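Local coordinates for protein NADH kinase POS5, mitochondrial (Saccharomyces cerevisiae, PDB 3AFO) that phosphorylates NADH, and NAD(+) about half as readily, at the expense of ATP, providing NADPH for antioxidant defence in yeast mitochondria, at residues V8-V13 against D80-I85; S54-M59 against S86-S91; S91-E94 against P100-L103. All blocks are in the same frame, centred on the assembly; numbering follows the deposited sequence.

All three contacts lie on the same side of the chain's centre, their centres about 12 Å from one another, and join neighbouring elements of the N-terminal region. Contact 1 is partly buried and apolar, laying strand 8-12 against helix 79-86. Contacts 2 and 3 are surface contacts with more polar chemistry: a salt bridge ties helix 53-69 to the loop leaving helix 79-86 in contact 2, while in contact 3 a histidine ring and a water hold the later part of that loop beside strand 101-105. Contacts 1 and 3 meet through the parallel pairing of strands 8-12 and 101-105; contacts 2 and 3 share Ser91 and touch where Phe89 meets His101.

Contact 1 (V8-V13 against D80-I85); sequences VKIKPV and DVAEEI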
# COMPACT_ATOMS: atom_id res chain seq x y z
N VAL A 8 7.75 -48.80 27.74
CA VAL A 8 6.77 -47.73 27.77
C VAL A 8 5.42 -48.28 28.21
O VAL A 8 4.94 -49.27 27.66
CB VAL A 8 6.61 -47.05 26.38
CG1 VAL A 8 5.37 -46.13 26.33
CG2 VAL A 8 7.86 -46.26 26.02
N LYS A 9 4.81 -47.64 29.21
CA LYS A 9 3.42 -47.92 29.56
C LYS A 9 2.57 -46.69 29.28
O LYS A 9 2.94 -45.57 29.65
CB LYS A 9 3.30 -48.32 31.04
CG LYS A 9 3.75 -49.74 31.34
CD LYS A 9 3.46 -50.11 32.79
CE LYS A 9 1.99 -49.91 33.14
NZ LYS A 9 1.77 -50.03 34.61
N ILE A 10 1.45 -46.90 28.61
CA ILE A 10 0.50 -45.83 28.31
C ILE A 10 -0.62 -45.89 29.35
O ILE A 10 -1.33 -46.89 29.43
CB ILE A 10 -0.07 -45.95 26.87
CG1 ILE A 10 1.05 -45.86 25.83
CG2 ILE A 10 -1.14 -44.88 26.63
CD1 ILE A 10 0.63 -46.26 24.41
N LYS A 11 -0.78 -44.81 30.13
CA LYS A 11 -1.76 -44.74 31.23
C LYS A 11 -2.82 -43.65 31.02
O LYS A 11 -2.53 -42.61 30.41
CB LYS A 11 -1.04 -44.51 32.56
CG LYS A 11 -0.29 -45.73 33.09
CD LYS A 11 0.22 -45.50 34.49
CE LYS A 11 1.16 -46.61 34.93
NZ LYS A 11 1.65 -46.38 36.32
N PRO A 12 -4.05 -43.88 31.54
CA PRO A 12 -5.12 -42.86 31.45
C PRO A 12 -4.70 -41.56 32.11
O PRO A 12 -4.21 -41.58 33.25
CB PRO A 12 -6.27 -43.50 32.23
CG PRO A 12 -6.02 -44.99 32.11
CD PRO A 12 -4.53 -45.12 32.20
N VAL A 13 -4.87 -40.44 31.41
CA VAL A 13 -4.51 -39.14 31.97
C VAL A 13 -5.39 -38.76 33.18
O VAL A 13 -4.98 -37.97 34.03
CB VAL A 13 -4.46 -38.02 30.89
CG1 VAL A 13 -5.84 -37.72 30.33
CG2 VAL A 13 -3.81 -36.77 31.45
N ASP A 80 -2.87 -40.87 19.72
CA ASP A 80 -2.20 -41.41 18.55
C ASP A 80 -0.68 -41.23 18.63
O ASP A 80 0.07 -42.07 18.16
CB ASP A 80 -2.80 -40.86 17.24
CG ASP A 80 -2.80 -39.32 17.17
OD1 ASP A 80 -2.57 -38.64 18.19
OD2 ASP A 80 -3.06 -38.80 16.06
N VAL A 81 -0.26 -40.13 19.26
CA VAL A 81 1.15 -39.84 19.49
C VAL A 81 1.77 -40.82 20.49
O VAL A 81 2.88 -41.32 20.25
CB VAL A 81 1.34 -38.38 19.96
CG1 VAL A 81 2.70 -38.17 20.58
CG2 VAL A 81 1.14 -37.41 18.78
N ALA A 82 1.07 -41.10 21.59
CA ALA A 82 1.49 -42.11 22.57
C ALA A 82 1.82 -43.44 21.89
O ALA A 82 2.91 -44.00 22.09
CB ALA A 82 0.41 -42.31 23.64
N GLU A 83 0.89 -43.92 21.07
CA GLU A 83 1.08 -45.13 20.28
C GLU A 83 2.22 -44.99 19.28
O GLU A 83 3.03 -45.91 19.13
CB GLU A 83 -0.22 -45.50 19.55
CG GLU A 83 -1.16 -46.42 20.33
CD GLU A 83 -2.31 -46.95 19.46
OE1 GLU A 83 -2.93 -46.14 18.73
OE2 GLU A 83 -2.60 -48.17 19.49
N GLU A 84 2.28 -43.84 18.61
CA GLU A 84 3.32 -43.57 17.62
C GLU A 84 4.72 -43.65 18.22
O GLU A 84 5.59 -44.30 17.66
CB GLU A 84 3.11 -42.19 16.98
CG GLU A 84 4.08 -41.88 15.85
CD GLU A 84 4.07 -40.41 15.45
OE1 GLU A 84 3.44 -39.59 16.15
OE2 GLU A 84 4.71 -40.08 14.42
N ILE A 85 4.93 -42.99 19.36
CA ILE A 85 6.27 -42.84 19.92
C ILE A 85 6.68 -43.96 20.89
O ILE A 85 7.85 -44.03 21.28
CB ILE A 85 6.48 -41.46 20.58
CG1 ILE A 85 5.62 -41.31 21.85
CG2 ILE A 85 6.21 -40.33 19.57
CD1 ILE A 85 5.95 -40.11 22.70
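Ile10 packs on Ala82 where a small parallel sheet, formed by strands 8-12 and 101-105, lies against helix 79-86 in the N-terminal α/β part of this NAD kinase fold. The CB of Ile10 heads toward the helix but stops 4.9 Å short of Ala82 CB, so the contact is made by the branches beyond it. CG1 stands beside the backbone N (chi1 -61°) and passes Ala82 CB at 4.2 Å. CG2, on the other branch, comes equally near, at 4.2 Å, and the Ile10 side chain also touches Thr105 of the partner strand. The alanine methyl thus faces the fork of the isoleucine. From CG1 the chain runs on extended (chi2 168°) and carries CD1 out to the helix surface. There CD1 lies 4.0 Å from Ala82 CB, an apolar contact between methyls. Around this point Ala82 also rests on Val77, while Ile85, one turn further along the helix, touches both Leu103 of the sheet and helix 53-69. The tip of Ile10 finally meets backbone as well as side chain: CD1 is 4.0 Å from Ala82 O and 4.1 Å from Glu83 N.

Contact 2 (S54-M59 against S86-S91); sequences STREAM and SQDFKS
Arg56 and Asp88 form a two-bond salt bridge in which NE and NH2 each take a different carboxylate oxygen. Arg56 NE donates to Asp88 OD2 at 2.6 Å, with an N-H...O angle of 155°, and Arg56 NH2 donates to Asp88 OD1 at 2.7 Å, a straighter bond of 164°. Both oxygens use their syn lone pairs. The guanidinium and carboxylate planes are only 19° apart; OD1 lies in the guanidinium plane, whereas OD2 is tilted somewhat from it. With CG anti to the backbone N and the chain extended as far as NE, Arg56 spans the distance from helix 53-69 to the carboxylate. Further out, Asp88 sits in a type I turn from Ser86 to Phe89. Ser86 OG, bonded to Glu83 O and Gly4 N, ties down the start of that turn, and Phe89 packs on Val60, Ile63 and Thr64. Arg56 NH1 makes a long, weak ion pair with Glu84 OE2. A leucine at Arg56 would probably leave the Asp88 carboxylate without its countercharge and free to turn. The paired, nearly coplanar bonds imply a directional salt bridge that fixes the rotation of both groups and clamps helix 53-69 to the turn.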
# COMPACT_ATOMS: atom_id res chain seq x y z
N SER A 54 12.14 -34.66 12.87
CA SER A 54 12.78 -33.83 13.87
C SER A 54 11.92 -33.62 15.14
O SER A 54 12.44 -33.61 16.24
CB SER A 54 13.19 -32.47 13.27
OG SER A 54 12.07 -31.63 13.06
N THR A 55 10.60 -33.46 14.97
CA THR A 55 9.74 -33.19 16.14
C THR A 55 9.39 -34.46 16.93
O THR A 55 9.20 -34.40 18.15
CB THR A 55 8.46 -32.38 15.81
OG1 THR A 55 7.52 -33.21 15.12
CG2 THR A 55 8.78 -31.14 14.96
N ARG A 56 9.29 -35.59 16.25
CA ARG A 56 9.13 -36.88 16.91
C ARG A 56 10.41 -37.21 17.70
O ARG A 56 10.34 -37.62 18.87
CB ARG A 56 8.79 -37.97 15.90
CG ARG A 56 8.56 -39.37 16.49
CD ARG A 56 8.05 -40.34 15.42
NE ARG A 56 8.41 -41.74 15.70
CZ ARG A 56 7.90 -42.80 15.07
NH1 ARG A 56 6.97 -42.65 14.12
NH2 ARG A 56 8.30 -44.02 15.41
N GLU A 57 11.56 -36.98 17.09
CA GLU A 57 12.85 -37.16 17.75
C GLU A 57 13.00 -36.24 18.96
O GLU A 57 13.47 -36.68 20.01
CB GLU A 57 14.00 -36.93 16.77
CG GLU A 57 14.22 -38.11 15.81
CD GLU A 57 15.08 -37.75 14.61
OE1 GLU A 57 15.95 -36.85 14.73
OE2 GLU A 57 14.89 -38.36 13.53
N ALA A 58 12.61 -34.98 18.79
CA ALA A 58 12.68 -33.99 19.86
C ALA A 58 11.75 -34.35 21.02
O ALA A 58 12.12 -34.18 22.18
CB ALA A 58 12.35 -32.60 19.34
N MET A 59 10.55 -34.85 20.70
CA MET A 59 9.59 -35.24 21.73
C MET A 59 10.16 -36.37 22.61
O MET A 59 10.12 -36.29 23.83
CB MET A 59 8.27 -35.68 21.10
CG MET A 59 7.22 -36.09 22.12
SD MET A 59 5.68 -36.56 21.34
CE MET A 59 4.85 -34.98 21.41
N SER A 86 5.74 -44.83 21.27
CA SER A 86 6.02 -45.88 22.25
C SER A 86 7.19 -46.79 21.84
O SER A 86 8.05 -47.12 22.67
CB SER A 86 4.77 -46.69 22.62
OG SER A 86 4.11 -47.21 21.48
N GLN A 87 7.25 -47.18 20.56
CA GLN A 87 8.37 -47.98 20.06
C GLN A 87 9.71 -47.23 20.03
O GLN A 87 10.76 -47.86 19.88
CB GLN A 87 8.09 -48.60 18.68
CG GLN A 87 6.98 -49.64 18.65
CD GLN A 87 7.36 -50.93 17.90
OE1 GLN A 87 8.10 -50.91 16.91
NE2 GLN A 87 6.84 -52.06 18.39
N ASP A 88 9.68 -45.90 20.18
CA ASP A 88 10.92 -45.09 20.08
C ASP A 88 11.81 -45.07 21.34
O ASP A 88 12.97 -44.64 21.27
CB ASP A 88 10.63 -43.64 19.67
CG ASP A 88 9.98 -43.52 18.30
OD1 ASP A 88 9.82 -44.55 17.61
OD2 ASP A 88 9.62 -42.37 17.93
N PHE A 89 11.26 -45.47 22.48
CA PHE A 89 12.05 -45.51 23.71
C PHE A 89 12.75 -46.86 23.77
O PHE A 89 12.11 -47.91 23.74
CB PHE A 89 11.18 -45.29 24.94
CG PHE A 89 10.58 -43.91 25.01
CD1 PHE A 89 11.17 -42.92 25.79
CD2 PHE A 89 9.42 -43.60 24.29
CE1 PHE A 89 10.62 -41.64 25.85
CE2 PHE A 89 8.86 -42.32 24.35
CZ PHE A 89 9.46 -41.34 25.14
N LYS A 90 14.07 -46.81 23.86
CA LYS A 90 14.91 -47.99 23.70
C LYS A 90 15.52 -48.49 25.00
O LYS A 90 16.38 -49.37 24.99
CB LYS A 90 16.01 -47.70 22.67
CG LYS A 90 15.48 -47.35 21.28
CD LYS A 90 14.79 -48.54 20.62
CE LYS A 90 14.25 -48.18 19.25
NZ LYS A 90 13.70 -49.39 18.58
N SER A 91 15.08 -47.91 26.11
CA SER A 91 15.52 -48.31 27.45
C SER A 91 14.50 -47.83 28.48
O SER A 91 13.79 -46.86 28.24
CB SER A 91 16.90 -47.73 27.76
OG SER A 91 16.91 -46.33 27.58

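Contact 3 (S91-E94 against P100-L103); sequences SPLE and PHIL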
# COMPACT_ATOMS: atom_id res chain seq x y z
N SER A 91 15.08 -47.91 26.11
CA SER A 91 15.52 -48.31 27.45
C SER A 91 14.50 -47.83 28.48
O SER A 91 13.79 -46.86 28.24
CB SER A 91 16.90 -47.73 27.76
OG SER A 91 16.91 -46.33 27.58
N PRO A 92 14.43 -48.51 29.64
CA PRO A 92 13.55 -48.04 30.71
C PRO A 92 14.30 -47.02 31.56
O PRO A 92 15.45 -46.71 31.26
CB PRO A 92 13.31 -49.31 31.51
CG PRO A 92 14.63 -50.01 31.45
CD PRO A 92 15.17 -49.72 30.05
N LEU A 93 13.66 -46.51 32.60
CA LEU A 93 14.32 -45.53 33.47
C LEU A 93 15.40 -46.17 34.33
O LEU A 93 15.18 -47.24 34.91
CB LEU A 93 13.30 -44.81 34.36
CG LEU A 93 12.36 -43.83 33.66
CD1 LEU A 93 11.37 -43.23 34.64
CD2 LEU A 93 13.19 -42.74 32.98
N GLU A 94 16.56 -45.52 34.39
CA GLU A 94 17.65 -45.91 35.30
C GLU A 94 18.00 -47.38 35.13
O GLU A 94 18.31 -48.08 36.10
CB GLU A 94 17.27 -45.64 36.76
CG GLU A 94 17.10 -44.17 37.11
CD GLU A 94 18.34 -43.56 37.73
OE1 GLU A 94 18.68 -42.41 37.36
OE2 GLU A 94 18.98 -44.22 38.58
N PRO A 100 9.21 -48.50 33.54
CA PRO A 100 9.06 -48.05 32.15
C PRO A 100 8.74 -46.56 32.06
O PRO A 100 8.26 -45.96 33.04
CB PRO A 100 7.88 -48.87 31.63
CG PRO A 100 7.07 -49.18 32.84
CD PRO A 100 8.06 -49.33 33.97
N HIS A 101 9.04 -45.95 30.91
CA HIS A 101 8.58 -44.60 30.63
C HIS A 101 7.07 -44.61 30.64
O HIS A 101 6.45 -45.42 29.97
CB HIS A 101 9.09 -44.14 29.26
CG HIS A 101 10.58 -43.97 29.20
ND1 HIS A 101 11.21 -42.81 29.59
CD2 HIS A 101 11.56 -44.82 28.82
CE1 HIS A 101 12.51 -42.95 29.44
NE2 HIS A 101 12.75 -44.16 28.98
N ILE A 102 6.47 -43.72 31.42
CA ILE A 102 5.02 -43.62 31.47
C ILE A 102 4.55 -42.42 30.65
O ILE A 102 5.06 -41.32 30.82
CB ILE A 102 4.48 -43.53 32.92
CG1 ILE A 102 4.95 -44.75 33.73
CG2 ILE A 102 2.96 -43.44 32.90
CD1 ILE A 102 4.76 -44.60 35.24
N LEU A 103 3.61 -42.66 29.75
CA LEU A 103 2.99 -41.62 28.95
C LEU A 103 1.52 -41.60 29.30
O LEU A 103 0.82 -42.60 29.09
CB LEU A 103 3.14 -41.93 27.46
CG LEU A 103 4.56 -42.10 26.91
CD1 LEU A 103 4.50 -42.40 25.41
CD2 LEU A 103 5.43 -40.87 27.19
O HOH W 1 15.43 -44.06 28.80
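His101 NE2 is held by a water at 2.7 Å, and the same water binds Ser91 OG at 3.0 Å, bridging the loop to the first residue of strand 101-105. Water and Ser91 O both lie at the edge of the imidazole, in its plane. Ser91 O comes up to the CD2-NE2 edge, 3.0 Å from His101 NE2 and 3.1 Å from His101 CD2. Over one face lies Leu93, its CG 4.2 Å above the ring plane and displaced toward the rim, while Leu93 CD2 descends to 3.6 Å from His101 CE1. The ring is swung to this position with His101 CG beside the backbone N (chi1 -67°). Alongside, Pro92 CB lies 4.5 Å from Pro100 CA, where the two arms of the loop run close, and a backbone hydrogen bond between Leu93 and Arg99 helps close it. Beyond the segments, the His101 ring also meets those of Phe89 and His67, and the His101 backbone pairs with Phe7 and Lys9. His101 ND1 is hydrogen-bonded to His67 ND1. With both ring nitrogens of His101 engaged, rotation of the imidazole is restricted, and because a bond between two ND1 atoms calls for a proton on one and a lone pair on the other, the protonation of His101 is likely to be coupled to that of His67.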